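Uncharacterized protein (PDB 4ZKQ) binds chemokines as a decoy receptor of a rodent gammaherpesvirus, probably blunting chemokine signalling in the infected host. Local coordinates at residues Gly157-Lys169 / Ala174-Arg186. Sequence-based numbering, arbitrary orientation. Where two conformers were deposited one is given.
Sequences GHLCIQEALIHFK and AGVCSLWKANDSR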
loop_
_atom_site.group_PDB
_atom_site.type_symbol
_atom_site.label_atom_id
_atom_site.label_comp_id
_atom_site.label_asym_id
_atom_site.label_seq_id
_atom_site.Cartn_x
_atom_site.Cartn_y
_atom_site.Cartn_z
ATOM N N GLY A 157 18.024 -20.874 3.456
ATOM C CA GLY A 157 17.666 -20.080 2.291
ATOM C C GLY A 157 17.315 -18.639 2.623
ATOM O O GLY A 157 17.758 -17.712 1.945
ATOM N N HIS A 158 16.524 -18.450 3.674
ATOM C CA HIS A 158 16.100 -17.115 4.086
ATOM C C HIS A 158 17.276 -16.176 4.358
ATOM O O HIS A 158 17.145 -14.955 4.243
ATOM C CB HIS A 158 15.226 -17.207 5.333
ATOM C CG HIS A 158 15.979 -17.577 6.571
ATOM N ND1 HIS A 158 16.376 -18.869 6.842
ATOM C CD2 HIS A 158 16.410 -16.824 7.609
ATOM C CE1 HIS A 158 17.022 -18.894 7.995
ATOM N NE2 HIS A 158 17.056 -17.669 8.482
ATOM N N LEU A 159 18.425 -16.742 4.711
ATOM C CA LEU A 159 19.595 -15.938 5.058
ATOM C C LEU A 159 20.220 -15.251 3.850
ATOM O O LEU A 159 21.085 -14.395 4.010
ATOM C CB LEU A 159 20.658 -16.801 5.745
ATOM C CG LEU A 159 20.274 -17.442 7.079
ATOM C CD1 LEU A 159 21.391 -18.349 7.556
ATOM C CD2 LEU A 159 19.971 -16.383 8.126
ATOM N N CYS A 160 19.800 -15.629 2.646
ATOM C CA CYS A 160 20.345 -15.018 1.434
ATOM C C CYS A 160 19.609 -13.722 1.056
ATOM O O CYS A 160 20.105 -12.936 0.252
ATOM C CB CYS A 160 20.285 -16.009 0.269
ATOM S SG CYS A 160 21.125 -17.599 0.588
ATOM N N ILE A 161 18.433 -13.502 1.636
ATOM C CA ILE A 161 17.653 -12.304 1.324
ATOM C C ILE A 161 17.769 -11.292 2.464
ATOM O O ILE A 161 17.120 -11.436 3.491
ATOM C CB ILE A 161 16.175 -12.652 1.071
ATOM C CG1 ILE A 161 16.065 -13.727 -0.019
ATOM C CG2 ILE A 161 15.400 -11.403 0.650
ATOM C CD1 ILE A 161 14.766 -14.488 0.005
ATOM N N GLN A 162 18.608 -10.276 2.275
ATOM C CA GLN A 162 18.852 -9.275 3.317
ATOM C C GLN A 162 17.675 -8.328 3.507
ATOM O O GLN A 162 17.363 -7.923 4.626
ATOM C CB GLN A 162 20.093 -8.448 2.992
ATOM C CG GLN A 162 21.396 -9.075 3.455
ATOM C CD GLN A 162 21.771 -10.288 2.642
ATOM O OE1 GLN A 162 21.341 -10.438 1.498
ATOM N NE2 GLN A 162 22.578 -11.166 3.226
ATOM N N GLU A 163 17.053 -7.940 2.401
ATOM C CA GLU A 163 15.913 -7.043 2.458
ATOM C C GLU A 163 15.118 -7.105 1.165
ATOM O O GLU A 163 15.633 -7.532 0.126
ATOM C CB GLU A 163 16.376 -5.608 2.712
ATOM C CG GLU A 163 17.092 -4.995 1.534
ATOM C CD GLU A 163 17.572 -3.580 1.799
ATOM O OE1 GLU A 163 17.748 -3.219 2.976
ATOM O OE2 GLU A 163 17.777 -2.835 0.822
ATOM N N ALA A 164 13.865 -6.669 1.237
ATOM C CA ALA A 164 13.023 -6.570 0.060
ATOM C C ALA A 164 12.269 -5.247 0.045
ATOM O O ALA A 164 11.568 -4.890 0.996
ATOM C CB ALA A 164 12.058 -7.735 0.002
ATOM N N LEU A 165 12.444 -4.530 -1.054
ATOM C CA LEU A 165 11.688 -3.328 -1.352
ATOM C C LEU A 165 10.479 -3.670 -2.195
ATOM O O LEU A 165 10.597 -4.410 -3.172
ATOM C CB LEU A 165 12.569 -2.321 -2.103
ATOM C CG LEU A 165 11.863 -1.110 -2.722
ATOM C CD1 LEU A 165 11.344 -0.171 -1.642
ATOM C CD2 LEU A 165 12.790 -0.384 -3.688
ATOM N N ILE A 166 9.324 -3.130 -1.822
ATOM C CA ILE A 166 8.180 -3.107 -2.714
ATOM C C ILE A 166 7.836 -1.656 -3.009
ATOM O O ILE A 166 7.609 -0.854 -2.107
ATOM C CB ILE A 166 6.969 -3.840 -2.126
ATOM C CG1 ILE A 166 7.294 -5.334 -1.993
ATOM C CG2 ILE A 166 5.739 -3.637 -3.014
ATOM C CD1 ILE A 166 6.280 -6.119 -1.232
ATOM N N HIS A 167 7.845 -1.334 -4.294
ATOM C CA HIS A 167 7.391 -0.050 -4.777
ATOM C C HIS A 167 6.024 -0.282 -5.381
ATOM O O HIS A 167 5.905 -1.053 -6.328
ATOM C CB HIS A 167 8.357 0.529 -5.817
ATOM C CG HIS A 167 7.944 1.860 -6.337
ATOM N ND1 HIS A 167 6.910 2.018 -7.248
ATOM C CD2 HIS A 167 8.390 3.106 -6.066
ATOM C CE1 HIS A 167 6.755 3.300 -7.511
ATOM N NE2 HIS A 167 7.642 3.985 -6.808
ATOM N N PHE A 168 4.997 0.335 -4.809
ATOM C CA PHE A 168 3.641 0.257 -5.352
ATOM C C PHE A 168 3.242 1.598 -5.954
ATOM O O PHE A 168 3.081 2.595 -5.238
ATOM C CB PHE A 168 2.651 -0.156 -4.261
ATOM C CG PHE A 168 1.261 -0.452 -4.770
ATOM C CD1 PHE A 168 0.969 -1.667 -5.367
ATOM C CD2 PHE A 168 0.247 0.473 -4.628
ATOM C CE1 PHE A 168 -0.314 -1.942 -5.831
ATOM C CE2 PHE A 168 -1.033 0.203 -5.088
ATOM C CZ PHE A 168 -1.311 -1.002 -5.690
ATOM N N LYS A 169 3.118 1.633 -7.274
ATOM C CA LYS A 169 2.675 2.843 -7.955
ATOM C C LYS A 169 1.160 2.841 -8.004
ATOM O O LYS A 169 0.548 2.059 -8.734
ATOM C CB LYS A 169 3.258 2.956 -9.363
ATOM C CG LYS A 169 2.994 4.327 -9.965
ATOM C CD LYS A 169 3.716 4.553 -11.274
ATOM C CE LYS A 169 3.769 6.042 -11.597
ATOM N NZ LYS A 169 4.474 6.321 -12.877
ATOM N N ALA A 174 1.195 8.045 -7.065
ATOM C CA ALA A 174 1.987 8.082 -5.840
ATOM C C ALA A 174 2.819 6.809 -5.699
ATOM O O ALA A 174 2.339 5.709 -5.977
ATOM C CB ALA A 174 1.087 8.265 -4.632
ATOM N N GLY A 175 4.069 6.973 -5.276
ATOM C CA GLY A 175 4.946 5.852 -5.010
ATOM C C GLY A 175 4.892 5.471 -3.546
ATOM O O GLY A 175 5.510 6.120 -2.697
ATOM N N VAL A 176 4.138 4.419 -3.250
ATOM C CA VAL A 176 3.966 3.961 -1.881
ATOM C C VAL A 176 4.837 2.738 -1.656
ATOM O O VAL A 176 4.576 1.665 -2.194
ATOM C CB VAL A 176 2.502 3.645 -1.586
ATOM C CG1 VAL A 176 2.340 3.159 -0.167
ATOM C CG2 VAL A 176 1.670 4.890 -1.805
ATOM N N CYS A 177 5.876 2.912 -0.852
ATOM C CA CYS A 177 6.918 1.908 -0.758
ATOM C C CYS A 177 6.990 1.237 0.597
ATOM O O CYS A 177 6.527 1.772 1.605
ATOM C CB CYS A 177 8.259 2.539 -1.098
ATOM S SG CYS A 177 8.237 3.232 -2.763
ATOM N N SER A 178 7.569 0.046 0.618
ATOM C CA SER A 178 7.796 -0.646 1.870
ATOM C C SER A 178 9.139 -1.344 1.813
ATOM O O SER A 178 9.514 -1.908 0.789
ATOM C CB SER A 178 6.672 -1.640 2.156
ATOM O OG SER A 178 6.555 -2.587 1.120
ATOM N N LEU A 179 9.866 -1.278 2.921
ATOM C CA LEU A 179 11.192 -1.869 3.010
ATOM C C LEU A 179 11.216 -2.872 4.148
ATOM O O LEU A 179 11.094 -2.502 5.315
ATOM C CB LEU A 179 12.259 -0.790 3.198
ATOM C CG LEU A 179 13.715 -1.262 3.114
ATOM C CD1 LEU A 179 13.986 -1.903 1.767
ATOM C CD2 LEU A 179 14.641 -0.075 3.339
ATOM N N TRP A 180 11.354 -4.144 3.779
ATOM C CA TRP A 180 11.305 -5.262 4.712
ATOM C C TRP A 180 12.713 -5.799 4.877
ATOM O O TRP A 180 13.264 -6.375 3.949
ATOM C CB TRP A 180 10.365 -6.361 4.203
ATOM C CG TRP A 180 9.050 -5.814 3.825
ATOM C CD1 TRP A 180 8.670 -5.375 2.592
ATOM C CD2 TRP A 180 7.937 -5.599 4.690
ATOM N NE1 TRP A 180 7.382 -4.903 2.632
ATOM C CE2 TRP A 180 6.906 -5.032 3.915
ATOM C CE3 TRP A 180 7.704 -5.836 6.052
ATOM C CZ2 TRP A 180 5.671 -4.695 4.444
ATOM C CZ3 TRP A 180 6.474 -5.505 6.578
ATOM C CH2 TRP A 180 5.473 -4.937 5.777
ATOM N N LYS A 181 13.296 -5.579 6.054
ATOM C CA LYS A 181 14.669 -5.995 6.325
ATOM C C LYS A 181 14.720 -7.178 7.275
ATOM O O LYS A 181 13.952 -7.260 8.235
ATOM C CB LYS A 181 15.483 -4.844 6.920
ATOM C CG LYS A 181 15.611 -3.635 6.028
ATOM C CD LYS A 181 16.648 -2.670 6.583
ATOM C CE LYS A 181 16.425 -1.263 6.072
ATOM N NZ LYS A 181 15.461 -0.491 6.913
ATOM N N ALA A 182 15.626 -8.104 6.998
ATOM C CA ALA A 182 15.863 -9.200 7.913
ATOM C C ALA A 182 16.424 -8.601 9.204
ATOM O O ALA A 182 17.298 -7.739 9.161
ATOM C CB ALA A 182 16.824 -10.211 7.320
ATOM N N ASN A 183 15.903 -9.047 10.336
ATOM C CA ASN A 183 16.323 -8.529 11.640
ATOM C C ASN A 183 16.088 -7.024 11.815
ATOM O O ASN A 183 16.788 -6.368 12.584
ATOM C CB ASN A 183 17.801 -8.846 11.883
ATOM C CG ASN A 183 18.059 -10.337 12.014
ATOM O OD1 ASN A 183 17.266 -11.059 12.612
ATOM N ND2 ASN A 183 19.168 -10.802 11.453
ATOM N N ASP A 184 15.100 -6.482 11.111
ATOM C CA ASP A 184 14.635 -5.131 11.393
ATOM C C ASP A 184 14.204 -5.060 12.854
ATOM O O ASP A 184 13.710 -6.043 13.409
ATOM C CB ASP A 184 13.469 -4.749 10.483
ATOM C CG ASP A 184 13.242 -3.262 10.440
ATOM O OD1 ASP A 184 12.487 -2.750 11.292
ATOM O OD2 ASP A 184 13.829 -2.605 9.561
ATOM N N SER A 185 14.373 -3.902 13.482
ATOM C CA SER A 185 14.009 -3.761 14.891
ATOM C C SER A 185 12.498 -3.842 15.092
ATOM O O SER A 185 12.026 -4.171 16.180
ATOM C CB SER A 185 14.526 -2.436 15.451
ATOM O OG SER A 185 13.850 -1.345 14.859
ATOM N N ARG A 186 11.743 -3.551 14.039
ATOM C CA ARG A 186 10.281 -3.496 14.131
ATOM C C ARG A 186 9.647 -4.885 14.062
ATOM O O ARG A 186 8.740 -5.132 13.268
ATOM C CB ARG A 186 9.733 -2.606 13.018
ATOM C CG ARG A 186 10.347 -1.216 13.035
ATOM C CD ARG A 186 10.013 -0.438 11.777
ATOM N NE ARG A 186 10.618 0.892 11.760
ATOM C CZ ARG A 186 11.900 1.126 11.499
ATOM N NH1 ARG A 186 12.721 0.117 11.253
ATOM N NH2 ARG A 186 12.362 2.368 11.483
#
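His167 lies against Cys177 in a non-hydrogen-bonded pair of the antiparallel hairpin formed by strands 161-169 and 175-181. The His167 side chain runs outward from CB: His167 CB sits 4.1 Å from Cys177 SG, CG is closer to the same sulfur, and His167 CD2 comes within 3.3 Å of Cys177 SG, which approaches the ring obliquely. Farther out, His167 CE1 and NE2 come close to Gly175 CA, also oblique to the ring, with His167 NE2 3.7 Å from Gly175 CA, and NE2 is hydrogen-bonded to Thr51 O. With CG anti to the backbone N (chi1 -179°), the ring swings toward the partner strand and reaches both residues. Cys177 SG is disulfide-bonded to Cys52.

On the same face, Leu165 CB meets Leu179 CD1 at 4.1 Å, and the Leu165 side chain also packs on Val44, Ile47 and Ile48 of helix 44-51. Beyond them, Glu163 OE1 lies beside the aliphatic part of Lys181, 3.7 Å from Lys181 CG, the charged ends not in contact. The opposite face carries Trp180, with Ala164 O at the indole edge, near its plane, 3.3 Å from Trp180 CD1.

Seven backbone hydrogen bonds join the segments, from Ala182 N to Gln162 O at one end to the Phe168-Val176 pair at the other. These bonds hold the two strands together, whereas the disulfide and the histidine bond fix the hairpin to residues 51-52 at the end of helix 44-51; the bond to Thr51 O probably keeps a proton on His167 NE2.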